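Local coordinates for MGS-M4 (Unidentified, PDB 4Q3M), which probably reduces carbonyl compounds with a nicotinamide cofactor, as a TIM-barrel aldo-keto reductase whose natural substrate is unknown, at residues V31-L35 / A57-S61; Q79-L85 / S116-F121; H106-G110 / F269-Y274; K193-S197 / I212-A216; L220-E224 / T247-M253. All coordinates share one frame; numbering follows the deposited sequence.

How the interactions relate
The five contacts are spread over the outside and one end of a TIM barrel. Interactions 2 and 3 are joined directly: Q79 NE2 lies 2.8 Å from W107 O, a probable hydrogen bond, although their centres are 16 Å apart. Interactions 4 and 5 share helix 212-222, with centres 15 Å apart and light packing of L248 on I215. Interaction 1 stands alone, its nearest atoms at least about 13 Å from those of any other contact. Interaction 3 lies just beyond strand 102-105, at the barrel end where aldo-keto reductases carry their active site, and also meets the second subunit. The other four lie on the helices and turns around the outside of the barrel.

Interaction 1. Residues V31-L35 / A57-S61; sequences VKAAL and AIKDS
K32 of helix 26-37 and A57 of helix 51-59 mark the closest backbone approach, with CA atoms 5.9 Å apart; the second helix ends at K59, and D60 and S61 carry the contact on past it. V31 and L35, one helical turn apart, supply the apolar part. The CG1 branch of V31 touches A57 CB at 3.7 Å. The CD1 branch of L35 comes to 3.9 Å from S61 CB. More loosely, L35 CD1 lies 4.5 Å from I58 CG1. K32 reaches across the more exposed side. Its CG stands anti to the backbone N (chi1 -177°) and the chain then bends at chi2 and chi3, which carries NZ across to the turn after the helix. There NZ makes a weak hydrogen bond of 3.3 Å to D60 O and another weak one to Y28 OH. The D60 carboxylate stays separate, with OD2 4.7 Å from K32 NZ, so any attraction is probably modest. S61 OG donates to I58 O at 2.7 Å from 35° above the carbonyl plane, which holds the hydroxyl toward its own helix, while CB faces L35. On the inner side both L35 and I58 pack on I68, just ahead of strand 69-74. Two helices consecutive in the chain, with strand 41-43 between them, are thus zipped side by side, as in the outer helical layer of a TIM barrel.

Interaction 2. Residues Q79-L85 / S116-F121; sequences QGYEKTL and STYRAF
T117 OG1 accepts a hydrogen bond from G80 N at 2.9 Å, with an N-H...O angle of 148°, and so ties the N-cap of helix 81-94 to helix 111-126. A120 is the apolar focus of the contact: A120 CB lies 3.6 Å from T84 CG2 and only slightly farther from Y81 CD1 and L85 CD2. The methyl branch of T84 also reaches the edge of the F121 ring, in its plane, at CE1. The Y81 ring runs alongside the second helix, so that the carbonyl oxygens of S116 and R119 face its edge; CG anti to the backbone N (chi1 -170°) swings it there. The axes of segments 81-85 and 116-121 approach to 8.0 Å at a crossing angle of -45°, and these are neighbouring helices on the outside of the barrel, linked in sequence through strand 102-105. Behind the first shell, T117 OG1 is also bonded to N113 O, and the Y81 hydroxyl to T123 OG1. G80 O accepts from T84 N and, at 2.8 Å, from T84 OG1, a hydroxyl that has D78 O as a second acceptor nearby. Deeper still, L74 and I105 of the barrel strands pack against T117 and F121, whose ring also meets that of Y103.

Interaction 3. Residues H106-G110 / F269-Y274; sequences HWFKG and FDNVDY
K109 NZ is gripped by two oxygens of the C-terminal tail, donating to the peptide oxygen V272 O and to O of the C-terminal carboxylate of Y274 at 3.1 Å each. It lies out of the plane of each group, by 44° and 59° respectively; bends at chi2 and chi3 bring it round to them. Y274 O also accepts from N76 ND2. Two waters satisfy backbone groups between the segments. One accepts from F108 N and donates to F269 O at 2.9 Å; the other donates to F108 O and F269 O and accepts from V272 N at 3.2 Å. The tail closes over the loop that follows strand 102-105, at the C-terminal end of the barrel strands, where aldo-keto reductases commonly use the C-terminal segment to shape the substrate pocket. Y274 turns its edge to the face of W107 in a T-shaped pair, with planes at 86° and its ring centroid 5.3 Å from that of the five-membered ring. The tyrosine hydroxyl, lying over one face of the indole, is hydrogen-bonded to T267 OG1. V272 CG2 packs 3.6 Å from W107 CE3. D270 OD1, near the F108 ring, is satisfied by H142 NE2, while D273 forms a salt bridge with R257 of the second subunit.

Interaction 4. Residues K193-S197 / I212-A216; sequences KDLLS and IPQIA
L195 and L196 meet I212 at the closest pass of the two backbones, where the CA atoms of L196 and I212 are 6.2 Å apart. Apolar packing makes the contact. I212 CG2 touches both leucines, 3.8 Å from L195 CG and 4.1 Å from L196 CD2. The L195 and I212 side chains slide past each other in opposite directions, and L195, with CG anti to the backbone N (chi1 -177°), extends far enough for CD2 to meet A216 CB at 4.0 Å, one turn further along. On the exposed side L196 crosses the P213 ring at about a right angle, and L196 CD2 comes to 4.0 Å from P213 CD. The CG2 and CD1 methyls of I212 also lie against the backbone carbonyls of L195 and L196. Hydrogen bonds belong to each backbone separately: S197 N donates to K193 O at 2.9 Å, and A216 N to I212 O at 3.1 Å, the latter holding the first turn of its helix. Around this patch, M201 and A202 of helix 199-207 cover I212, with M201 also on L195, and R236 of helix 234-241 packs on L196 and P213. Helix 192-196, which follows strand 180-184, is thereby set against the start of helix 212-222, the one that leads to strand 226-227.

Interaction 5. Residues L220-E224 / T247-M253; sequences LIERE and TLDEEDM
E222 offers one face of its carboxylate to the turn before helix 250-257, and both donors reach OE2 from that same face. L248 N comes from above, 54° out of the carboxylate plane, at 3.0 Å with an N-H...O angle of 155°. T247 OG1 arrives on the syn side, only 28° out of the plane, and donates at 3.2 Å. The same oxygen also forms a salt bridge with R218 NE, one turn back on the glutamate's own helix, which probably favours the charged form. The second flat group, the D249 carboxylate, is met nearly along its C-O axis by D252 N at 2.9 Å; this N-caps helix 250-257, and K207 forms salt bridges with OD2 of D249 and OD2 of D252. E222 is bent at chi2, which folds its carboxylate toward the turn while the aliphatic part stays in the packing. There CG lies 4.0 Å from L248 CB, and CB touches M253 SD at 3.9 Å. Bends at chi2 and chi3 of M253 bring CE up to R223 CG, also at 3.9 Å. The guanidinium of R223 is bonded away from the contact, chiefly to Q166 O. W219 lies beside both L248 and M253. Helix 212-222 ends here in a Schellman motif, with I225 N bonded to L220 O, E224 N to I221 O, and E224 at positive phi. The contact joins helix 212-222 of the barrel's outer layer to helix 250-257, an extra helix after the last barrel strand and the helix that follows it, as in aldo-keto reductases.

Interaction 1. Residues V31-L35 / A57-S61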
# COMPACT_ATOMS: atom_id res chain seq x y z
N VAL A 31 -29.59 8.60 4.70
CA VAL A 31 -29.45 8.43 6.14
C VAL A 31 -30.74 7.94 6.78
O VAL A 31 -30.74 6.97 7.54
CB VAL A 31 -29.00 9.74 6.82
CG1 VAL A 31 -29.14 9.63 8.33
CG2 VAL A 31 -27.57 10.08 6.44
N LYS A 32 -31.85 8.60 6.47
CA LYS A 32 -33.14 8.24 7.05
C LYS A 32 -33.65 6.91 6.49
O LYS A 32 -34.22 6.10 7.22
CB LYS A 32 -34.17 9.34 6.81
CG LYS A 32 -35.52 9.04 7.45
CD LYS A 32 -35.89 10.11 8.46
CE LYS A 32 -35.91 11.48 7.81
NZ LYS A 32 -36.40 12.52 8.75
N ALA A 33 -33.46 6.70 5.19
CA ALA A 33 -33.84 5.44 4.56
C ALA A 33 -33.09 4.28 5.22
O ALA A 33 -33.57 3.15 5.24
CB ALA A 33 -33.55 5.48 3.07
N ALA A 34 -31.91 4.59 5.75
CA ALA A 34 -31.12 3.61 6.48
C ALA A 34 -31.60 3.51 7.93
O ALA A 34 -31.78 2.41 8.46
CB ALA A 34 -29.65 3.99 6.44
N LEU A 35 -31.80 4.66 8.57
CA LEU A 35 -32.24 4.71 9.96
C LEU A 35 -33.59 4.01 10.14
O LEU A 35 -33.80 3.32 11.14
CB LEU A 35 -32.34 6.16 10.44
CG LEU A 35 -31.02 6.85 10.80
CD1 LEU A 35 -31.25 8.31 11.13
CD2 LEU A 35 -30.33 6.14 11.95
N ALA A 57 -30.96 14.82 9.22
CA ALA A 57 -31.69 13.58 8.99
C ALA A 57 -31.80 12.79 10.29
O ALA A 57 -32.77 12.05 10.50
CB ALA A 57 -31.01 12.75 7.92
N ILE A 58 -30.81 12.95 11.15
CA ILE A 58 -30.79 12.29 12.45
C ILE A 58 -31.81 12.91 13.40
O ILE A 58 -32.48 12.21 14.15
CB ILE A 58 -29.38 12.34 13.08
CG1 ILE A 58 -28.39 11.56 12.21
CG2 ILE A 58 -29.40 11.77 14.49
CD1 ILE A 58 -26.97 11.61 12.71
N LYS A 59 -31.93 14.23 13.35
CA LYS A 59 -32.90 14.95 14.18
C LYS A 59 -34.34 14.57 13.84
O LYS A 59 -35.13 14.23 14.72
CB LYS A 59 -32.73 16.46 14.04
CG LYS A 59 -31.55 17.04 14.82
CD LYS A 59 -31.72 18.55 14.99
CE LYS A 59 -30.49 19.18 15.61
NZ LYS A 59 -30.11 18.54 16.90
N ASP A 60 -34.67 14.63 12.55
CA ASP A 60 -36.05 14.45 12.10
C ASP A 60 -36.50 12.99 12.10
O ASP A 60 -37.64 12.69 11.76
CB ASP A 60 -36.21 15.04 10.70
CG ASP A 60 -36.01 16.54 10.66
OD1 ASP A 60 -36.16 17.19 11.72
OD2 ASP A 60 -35.70 17.07 9.57
N SER A 61 -35.61 12.08 12.49
CA SER A 61 -35.91 10.66 12.45
C SER A 61 -36.73 10.20 13.66
O SER A 61 -37.22 9.07 13.69
CB SER A 61 -34.62 9.84 12.37
OG SER A 61 -33.88 9.96 13.58

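Interaction 2. Residues Q79-L85 / S116-F121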
# COMPACT_ATOMS: atom_id res chain seq x y z
N GLN A 79 -5.03 19.12 10.14
CA GLN A 79 -4.18 18.43 11.10
C GLN A 79 -3.29 19.43 11.85
O GLN A 79 -2.78 20.38 11.27
CB GLN A 79 -3.32 17.36 10.42
CG GLN A 79 -4.12 16.16 9.92
CD GLN A 79 -3.26 14.95 9.66
OE1 GLN A 79 -2.11 14.88 10.09
NE2 GLN A 79 -3.82 13.97 8.96
N GLY A 80 -3.13 19.19 13.15
CA GLY A 80 -2.45 20.13 14.03
C GLY A 80 -3.38 20.46 15.18
O GLY A 80 -4.58 20.59 14.99
N TYR A 81 -2.81 20.63 16.37
CA TYR A 81 -3.59 20.75 17.61
C TYR A 81 -4.68 21.82 17.55
O TYR A 81 -5.86 21.52 17.72
CB TYR A 81 -2.66 21.04 18.79
CG TYR A 81 -3.35 20.95 20.13
CD1 TYR A 81 -3.50 19.74 20.78
CD2 TYR A 81 -3.86 22.09 20.75
CE1 TYR A 81 -4.13 19.65 22.01
CE2 TYR A 81 -4.50 22.01 21.98
CZ TYR A 81 -4.63 20.79 22.60
OH TYR A 81 -5.26 20.71 23.82
N GLU A 82 -4.29 23.07 17.31
CA GLU A 82 -5.24 24.18 17.32
C GLU A 82 -6.24 24.09 16.17
O GLU A 82 -7.41 24.42 16.34
CB GLU A 82 -4.50 25.52 17.24
CG GLU A 82 -3.62 25.81 18.44
CD GLU A 82 -4.39 25.86 19.75
OE1 GLU A 82 -5.58 26.22 19.72
OE2 GLU A 82 -3.79 25.54 20.80
N LYS A 83 -5.78 23.64 15.01
CA LYS A 83 -6.63 23.55 13.84
C LYS A 83 -7.63 22.40 13.96
O LYS A 83 -8.73 22.46 13.41
CB LYS A 83 -5.78 23.38 12.58
CG LYS A 83 -6.42 23.92 11.31
CD LYS A 83 -5.40 24.06 10.19
CE LYS A 83 -5.98 24.78 8.99
NZ LYS A 83 -4.95 25.03 7.94
N THR A 84 -7.24 21.37 14.70
CA THR A 84 -8.09 20.20 14.90
C THR A 84 -9.27 20.53 15.83
O THR A 84 -10.40 20.14 15.56
CB THR A 84 -7.30 19.02 15.49
OG1 THR A 84 -6.40 18.51 14.49
CG2 THR A 84 -8.24 17.90 15.91
N LEU A 85 -8.98 21.24 16.92
CA LEU A 85 -10.01 21.65 17.87
C LEU A 85 -11.10 22.47 17.18
O LEU A 85 -12.28 22.32 17.48
CB LEU A 85 -9.40 22.45 19.02
CG LEU A 85 -8.41 21.73 19.94
CD1 LEU A 85 -7.87 22.70 20.98
CD2 LEU A 85 -9.08 20.54 20.61
N SER A 116 0.21 15.49 17.01
CA SER A 116 -0.32 16.81 17.35
C SER A 116 -1.83 16.85 17.19
O SER A 116 -2.54 17.45 18.00
CB SER A 116 0.32 17.90 16.48
OG SER A 116 -0.15 19.18 16.84
N THR A 117 -2.31 16.20 16.14
CA THR A 117 -3.74 16.06 15.90
C THR A 117 -4.40 15.19 16.96
O THR A 117 -5.49 15.50 17.45
CB THR A 117 -4.00 15.44 14.53
OG1 THR A 117 -3.50 16.31 13.50
CG2 THR A 117 -5.47 15.19 14.34
N TYR A 118 -3.74 14.09 17.30
CA TYR A 118 -4.30 13.12 18.23
C TYR A 118 -4.34 13.68 19.65
O TYR A 118 -5.23 13.34 20.43
CB TYR A 118 -3.50 11.82 18.19
CG TYR A 118 -4.24 10.64 18.76
CD1 TYR A 118 -5.16 9.94 17.99
CD2 TYR A 118 -4.03 10.23 20.07
CE1 TYR A 118 -5.84 8.85 18.51
CE2 TYR A 118 -4.70 9.15 20.59
CZ TYR A 118 -5.61 8.46 19.81
OH TYR A 118 -6.28 7.39 20.33
N ARG A 119 -3.37 14.53 19.98
CA ARG A 119 -3.36 15.21 21.27
C ARG A 119 -4.62 16.05 21.43
O ARG A 119 -5.17 16.17 22.52
CB ARG A 119 -2.12 16.09 21.42
CG ARG A 119 -0.84 15.33 21.75
CD ARG A 119 -0.86 14.81 23.18
NE ARG A 119 0.39 14.13 23.52
CZ ARG A 119 0.57 12.82 23.45
NH1 ARG A 119 -0.42 12.03 23.04
NH2 ARG A 119 1.73 12.28 23.78
N ALA A 120 -5.07 16.63 20.32
CA ALA A 120 -6.32 17.38 20.31
C ALA A 120 -7.51 16.44 20.46
O ALA A 120 -8.49 16.78 21.13
CB ALA A 120 -6.43 18.19 19.03
N PHE A 121 -7.42 15.27 19.83
CA PHE A 121 -8.45 14.24 20.00
C PHE A 121 -8.55 13.85 21.47
O PHE A 121 -9.65 13.68 22.00
CB PHE A 121 -8.14 13.00 19.15
CG PHE A 121 -8.46 13.14 17.69
CD1 PHE A 121 -8.49 14.38 17.08
CD2 PHE A 121 -8.75 12.02 16.93
CE1 PHE A 121 -8.79 14.50 15.73
CE2 PHE A 121 -9.05 12.13 15.59
CZ PHE A 121 -9.07 13.37 14.99

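Interaction 3. Residues H106-G110 / F269-Y274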
# COMPACT_ATOMS: atom_id res chain seq x y z
N HIS A 106 -8.31 11.20 9.17
CA HIS A 106 -8.67 10.65 7.86
C HIS A 106 -7.49 10.01 7.14
O HIS A 106 -7.62 8.91 6.60
CB HIS A 106 -9.28 11.75 6.99
CG HIS A 106 -10.27 11.24 5.99
ND1 HIS A 106 -11.35 11.99 5.56
CD2 HIS A 106 -10.35 10.06 5.33
CE1 HIS A 106 -12.04 11.30 4.68
NE2 HIS A 106 -11.46 10.12 4.53
N TRP A 107 -6.36 10.69 7.12
CA TRP A 107 -5.16 10.17 6.45
C TRP A 107 -3.90 10.45 7.28
O TRP A 107 -3.89 11.32 8.14
CB TRP A 107 -5.00 10.79 5.06
CG TRP A 107 -6.10 10.45 4.10
CD1 TRP A 107 -7.26 11.14 3.90
CD2 TRP A 107 -6.12 9.35 3.18
NE1 TRP A 107 -8.01 10.53 2.92
CE2 TRP A 107 -7.34 9.43 2.46
CE3 TRP A 107 -5.24 8.30 2.89
CZ2 TRP A 107 -7.69 8.50 1.48
CZ3 TRP A 107 -5.59 7.39 1.92
CH2 TRP A 107 -6.80 7.49 1.22
N PHE A 108 -2.84 9.69 7.00
CA PHE A 108 -1.55 9.93 7.63
C PHE A 108 -0.80 11.04 6.90
O PHE A 108 -0.62 10.99 5.69
CB PHE A 108 -0.72 8.65 7.66
CG PHE A 108 0.62 8.81 8.32
CD1 PHE A 108 0.74 8.81 9.70
CD2 PHE A 108 1.77 8.96 7.56
CE1 PHE A 108 1.97 8.95 10.31
CE2 PHE A 108 3.00 9.11 8.16
CZ PHE A 108 3.10 9.11 9.54
N LYS A 109 -0.36 12.04 7.66
CA LYS A 109 0.35 13.18 7.09
C LYS A 109 1.61 13.49 7.88
O LYS A 109 1.90 14.65 8.17
CB LYS A 109 -0.56 14.41 7.03
CG LYS A 109 -1.81 14.23 6.19
CD LYS A 109 -1.49 14.25 4.70
CE LYS A 109 -0.97 15.62 4.27
NZ LYS A 109 -0.79 15.70 2.79
N GLY A 110 2.36 12.45 8.24
CA GLY A 110 3.55 12.62 9.05
C GLY A 110 3.28 12.30 10.50
O GLY A 110 2.16 12.48 10.98
N PHE A 269 -0.74 4.25 1.65
CA PHE A 269 -0.69 4.87 2.97
C PHE A 269 0.31 6.03 3.10
O PHE A 269 0.04 7.01 3.79
CB PHE A 269 -0.35 3.82 4.04
CG PHE A 269 -1.32 2.67 4.09
CD1 PHE A 269 -2.45 2.74 4.90
CD2 PHE A 269 -1.11 1.53 3.35
CE1 PHE A 269 -3.34 1.69 4.96
CE2 PHE A 269 -2.00 0.47 3.40
CZ PHE A 269 -3.11 0.55 4.21
N ASP A 270 1.45 5.91 2.43
CA ASP A 270 2.53 6.88 2.61
C ASP A 270 2.77 7.76 1.38
O ASP A 270 3.86 8.30 1.21
CB ASP A 270 3.83 6.16 2.98
CG ASP A 270 3.86 5.74 4.44
OD1 ASP A 270 3.58 6.60 5.30
OD2 ASP A 270 4.16 4.57 4.71
N ASN A 271 1.76 7.89 0.52
CA ASN A 271 1.89 8.72 -0.67
C ASN A 271 0.74 9.70 -0.84
O ASN A 271 0.25 9.91 -1.95
CB ASN A 271 2.01 7.83 -1.92
CG ASN A 271 3.34 7.11 -2.00
OD1 ASN A 271 4.26 7.57 -2.68
ND2 ASN A 271 3.45 5.98 -1.31
N VAL A 272 0.32 10.30 0.27
CA VAL A 272 -0.80 11.24 0.25
C VAL A 272 -0.32 12.68 0.24
O VAL A 272 0.22 13.18 1.24
CB VAL A 272 -1.72 11.03 1.47
CG1 VAL A 272 -2.89 12.00 1.42
CG2 VAL A 272 -2.22 9.59 1.50
N ASP A 273 -0.51 13.36 -0.89
CA ASP A 273 -0.10 14.76 -1.02
C ASP A 273 -1.27 15.70 -0.75
O ASP A 273 -1.08 16.86 -0.39
CB ASP A 273 0.47 15.02 -2.41
CG ASP A 273 1.76 14.26 -2.66
OD1 ASP A 273 2.48 13.97 -1.69
OD2 ASP A 273 2.05 13.96 -3.84
N TYR A 274 -2.49 15.19 -0.92
CA TYR A 274 -3.69 16.00 -0.69
C TYR A 274 -4.05 16.06 0.79
O TYR A 274 -3.58 15.25 1.59
CB TYR A 274 -4.87 15.45 -1.50
CG TYR A 274 -5.15 13.98 -1.29
CD1 TYR A 274 -5.92 13.54 -0.22
CD2 TYR A 274 -4.66 13.02 -2.17
CE1 TYR A 274 -6.19 12.20 -0.03
CE2 TYR A 274 -4.92 11.67 -1.99
CZ TYR A 274 -5.69 11.27 -0.92
OH TYR A 274 -5.95 9.93 -0.73
OXT TYR A 274 -4.82 16.92 1.22
O HOH W 1 -2.55 7.49 4.98
O HOH W 2 0.75 9.51 3.37

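Interaction 4. Residues K193-S197 / I212-A216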
# COMPACT_ATOMS: atom_id res chain seq x y z
N LYS A 193 -17.47 -3.85 -10.02
CA LYS A 193 -17.60 -4.89 -11.03
C LYS A 193 -16.84 -6.17 -10.71
O LYS A 193 -17.36 -7.27 -10.91
CB LYS A 193 -17.15 -4.36 -12.39
CG LYS A 193 -18.31 -4.01 -13.32
CD LYS A 193 -17.84 -3.83 -14.75
CE LYS A 193 -16.92 -2.63 -14.89
NZ LYS A 193 -16.17 -2.66 -16.18
N ASP A 194 -15.60 -6.05 -10.23
CA ASP A 194 -14.79 -7.22 -9.90
C ASP A 194 -15.47 -8.11 -8.86
O ASP A 194 -15.34 -9.33 -8.90
CB ASP A 194 -13.41 -6.80 -9.40
CG ASP A 194 -12.39 -6.69 -10.52
OD1 ASP A 194 -12.07 -7.72 -11.15
OD2 ASP A 194 -11.91 -5.56 -10.77
N LEU A 195 -16.19 -7.48 -7.94
CA LEU A 195 -16.88 -8.20 -6.88
C LEU A 195 -18.12 -8.91 -7.42
O LEU A 195 -18.35 -10.08 -7.12
CB LEU A 195 -17.27 -7.24 -5.75
CG LEU A 195 -17.95 -7.84 -4.52
CD1 LEU A 195 -17.29 -9.15 -4.11
CD2 LEU A 195 -17.92 -6.85 -3.37
N LEU A 196 -18.92 -8.20 -8.21
CA LEU A 196 -20.15 -8.76 -8.76
C LEU A 196 -19.87 -9.83 -9.81
O LEU A 196 -20.71 -10.69 -10.08
CB LEU A 196 -21.02 -7.66 -9.36
CG LEU A 196 -21.51 -6.58 -8.39
CD1 LEU A 196 -22.44 -5.61 -9.10
CD2 LEU A 196 -22.20 -7.21 -7.19
N SER A 197 -18.68 -9.78 -10.41
CA SER A 197 -18.30 -10.74 -11.44
C SER A 197 -17.56 -11.93 -10.86
O SER A 197 -17.29 -12.91 -11.57
CB SER A 197 -17.44 -10.06 -12.51
OG SER A 197 -16.19 -9.65 -11.97
N ILE A 212 -24.51 -10.99 -3.82
CA ILE A 212 -23.05 -10.91 -3.67
C ILE A 212 -22.61 -9.84 -2.66
O ILE A 212 -21.73 -10.11 -1.83
CB ILE A 212 -22.36 -10.67 -5.03
CG1 ILE A 212 -22.46 -11.93 -5.90
CG2 ILE A 212 -20.91 -10.27 -4.84
CD1 ILE A 212 -21.70 -11.83 -7.20
N PRO A 213 -23.20 -8.63 -2.70
CA PRO A 213 -22.81 -7.66 -1.67
C PRO A 213 -23.11 -8.12 -0.24
O PRO A 213 -22.25 -7.98 0.62
CB PRO A 213 -23.64 -6.42 -2.02
CG PRO A 213 -23.89 -6.54 -3.47
CD PRO A 213 -24.08 -8.00 -3.72
N GLN A 214 -24.31 -8.65 -0.02
CA GLN A 214 -24.71 -9.16 1.29
C GLN A 214 -23.69 -10.16 1.83
O GLN A 214 -23.47 -10.26 3.03
CB GLN A 214 -26.09 -9.82 1.21
CG GLN A 214 -27.24 -8.85 1.05
CD GLN A 214 -28.58 -9.55 0.93
OE1 GLN A 214 -28.68 -10.60 0.29
NE2 GLN A 214 -29.61 -8.98 1.54
N ILE A 215 -23.09 -10.91 0.91
CA ILE A 215 -22.06 -11.87 1.24
C ILE A 215 -20.78 -11.20 1.73
O ILE A 215 -20.29 -11.51 2.82
CB ILE A 215 -21.71 -12.74 0.02
CG1 ILE A 215 -22.86 -13.71 -0.28
CG2 ILE A 215 -20.38 -13.44 0.22
CD1 ILE A 215 -23.52 -14.29 0.96
N ALA A 216 -20.24 -10.30 0.92
CA ALA A 216 -19.00 -9.60 1.25
C ALA A 216 -19.12 -8.88 2.58
O ALA A 216 -18.15 -8.78 3.34
CB ALA A 216 -18.65 -8.62 0.14

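Interaction 5. Residues L220-E224 / T247-M253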
# COMPACT_ATOMS: atom_id res chain seq x y z
N LEU A 220 -17.13 -9.91 6.38
CA LEU A 220 -16.48 -8.97 7.28
C LEU A 220 -17.06 -9.08 8.69
O LEU A 220 -16.33 -8.98 9.68
CB LEU A 220 -16.63 -7.54 6.76
CG LEU A 220 -15.82 -7.21 5.50
CD1 LEU A 220 -16.22 -5.85 4.95
CD2 LEU A 220 -14.33 -7.24 5.81
N ILE A 221 -18.37 -9.27 8.77
CA ILE A 221 -19.05 -9.48 10.05
C ILE A 221 -18.48 -10.70 10.77
O ILE A 221 -18.23 -10.66 11.97
CB ILE A 221 -20.57 -9.68 9.87
CG1 ILE A 221 -21.19 -8.49 9.14
CG2 ILE A 221 -21.24 -9.89 11.21
CD1 ILE A 221 -21.13 -7.21 9.92
N GLU A 222 -18.27 -11.77 10.01
CA GLU A 222 -17.73 -13.01 10.56
C GLU A 222 -16.32 -12.81 11.11
O GLU A 222 -15.92 -13.47 12.07
CB GLU A 222 -17.72 -14.11 9.50
CG GLU A 222 -19.10 -14.50 8.96
CD GLU A 222 -19.93 -15.29 9.96
OE1 GLU A 222 -19.40 -15.65 11.03
OE2 GLU A 222 -21.11 -15.56 9.66
N ARG A 223 -15.58 -11.89 10.51
CA ARG A 223 -14.22 -11.59 10.94
C ARG A 223 -14.18 -10.55 12.06
O ARG A 223 -13.12 -10.02 12.38
CB ARG A 223 -13.37 -11.10 9.76
CG ARG A 223 -13.13 -12.13 8.68
CD ARG A 223 -12.28 -11.54 7.56
NE ARG A 223 -10.97 -11.11 8.05
CZ ARG A 223 -10.16 -10.29 7.39
NH1 ARG A 223 -10.52 -9.80 6.21
NH2 ARG A 223 -8.98 -9.96 7.91
N GLU A 224 -15.35 -10.27 12.63
CA GLU A 224 -15.49 -9.27 13.69
C GLU A 224 -14.95 -7.91 13.27
O GLU A 224 -14.31 -7.21 14.06
CB GLU A 224 -14.80 -9.75 14.97
CG GLU A 224 -15.41 -11.00 15.58
CD GLU A 224 -14.72 -11.43 16.86
OE1 GLU A 224 -13.56 -11.03 17.08
OE2 GLU A 224 -15.35 -12.17 17.65
N THR A 247 -25.53 -17.17 8.34
CA THR A 247 -24.14 -17.28 8.76
C THR A 247 -23.28 -17.90 7.66
O THR A 247 -23.79 -18.47 6.70
CB THR A 247 -24.02 -18.13 10.04
OG1 THR A 247 -22.64 -18.26 10.40
CG2 THR A 247 -24.61 -19.52 9.82
N LEU A 248 -21.96 -17.78 7.81
CA LEU A 248 -21.02 -18.37 6.87
C LEU A 248 -20.18 -19.43 7.56
O LEU A 248 -19.51 -19.16 8.56
CB LEU A 248 -20.13 -17.29 6.26
CG LEU A 248 -20.83 -16.22 5.41
CD1 LEU A 248 -19.84 -15.17 4.95
CD2 LEU A 248 -21.54 -16.86 4.23
N ASP A 249 -20.19 -20.65 7.02
CA ASP A 249 -19.46 -21.75 7.63
C ASP A 249 -17.97 -21.70 7.28
O ASP A 249 -17.52 -20.81 6.55
CB ASP A 249 -20.06 -23.10 7.21
CG ASP A 249 -20.15 -23.27 5.70
OD1 ASP A 249 -19.22 -22.85 4.98
OD2 ASP A 249 -21.16 -23.83 5.24
N GLU A 250 -17.22 -22.66 7.81
CA GLU A 250 -15.77 -22.69 7.65
C GLU A 250 -15.33 -22.79 6.19
O GLU A 250 -14.42 -22.08 5.77
CB GLU A 250 -15.18 -23.87 8.44
CG GLU A 250 -13.72 -24.16 8.13
CD GLU A 250 -13.15 -25.25 9.01
OE1 GLU A 250 -13.93 -25.97 9.66
OE2 GLU A 250 -11.91 -25.39 9.04
N GLU A 251 -15.99 -23.65 5.42
CA GLU A 251 -15.60 -23.86 4.03
C GLU A 251 -15.92 -22.63 3.19
O GLU A 251 -15.25 -22.37 2.19
CB GLU A 251 -16.28 -25.10 3.45
CG GLU A 251 -17.58 -24.84 2.71
CD GLU A 251 -18.04 -26.04 1.91
OE1 GLU A 251 -18.78 -25.85 0.92
OE2 GLU A 251 -17.67 -27.18 2.27
N ASP A 252 -16.93 -21.87 3.59
CA ASP A 252 -17.25 -20.61 2.93
C ASP A 252 -16.13 -19.61 3.16
O ASP A 252 -15.63 -19.00 2.21
CB ASP A 252 -18.57 -20.03 3.44
CG ASP A 252 -19.78 -20.74 2.86
OD1 ASP A 252 -19.68 -21.29 1.75
OD2 ASP A 252 -20.84 -20.74 3.52
N MET A 253 -15.73 -19.47 4.42
CA MET A 253 -14.69 -18.53 4.80
C MET A 253 -13.36 -18.84 4.12
O MET A 253 -12.63 -17.94 3.71
CB MET A 253 -14.51 -18.54 6.32
CG MET A 253 -15.72 -18.04 7.09
SD MET A 253 -16.08 -16.31 6.72
CE MET A 253 -14.63 -15.52 7.41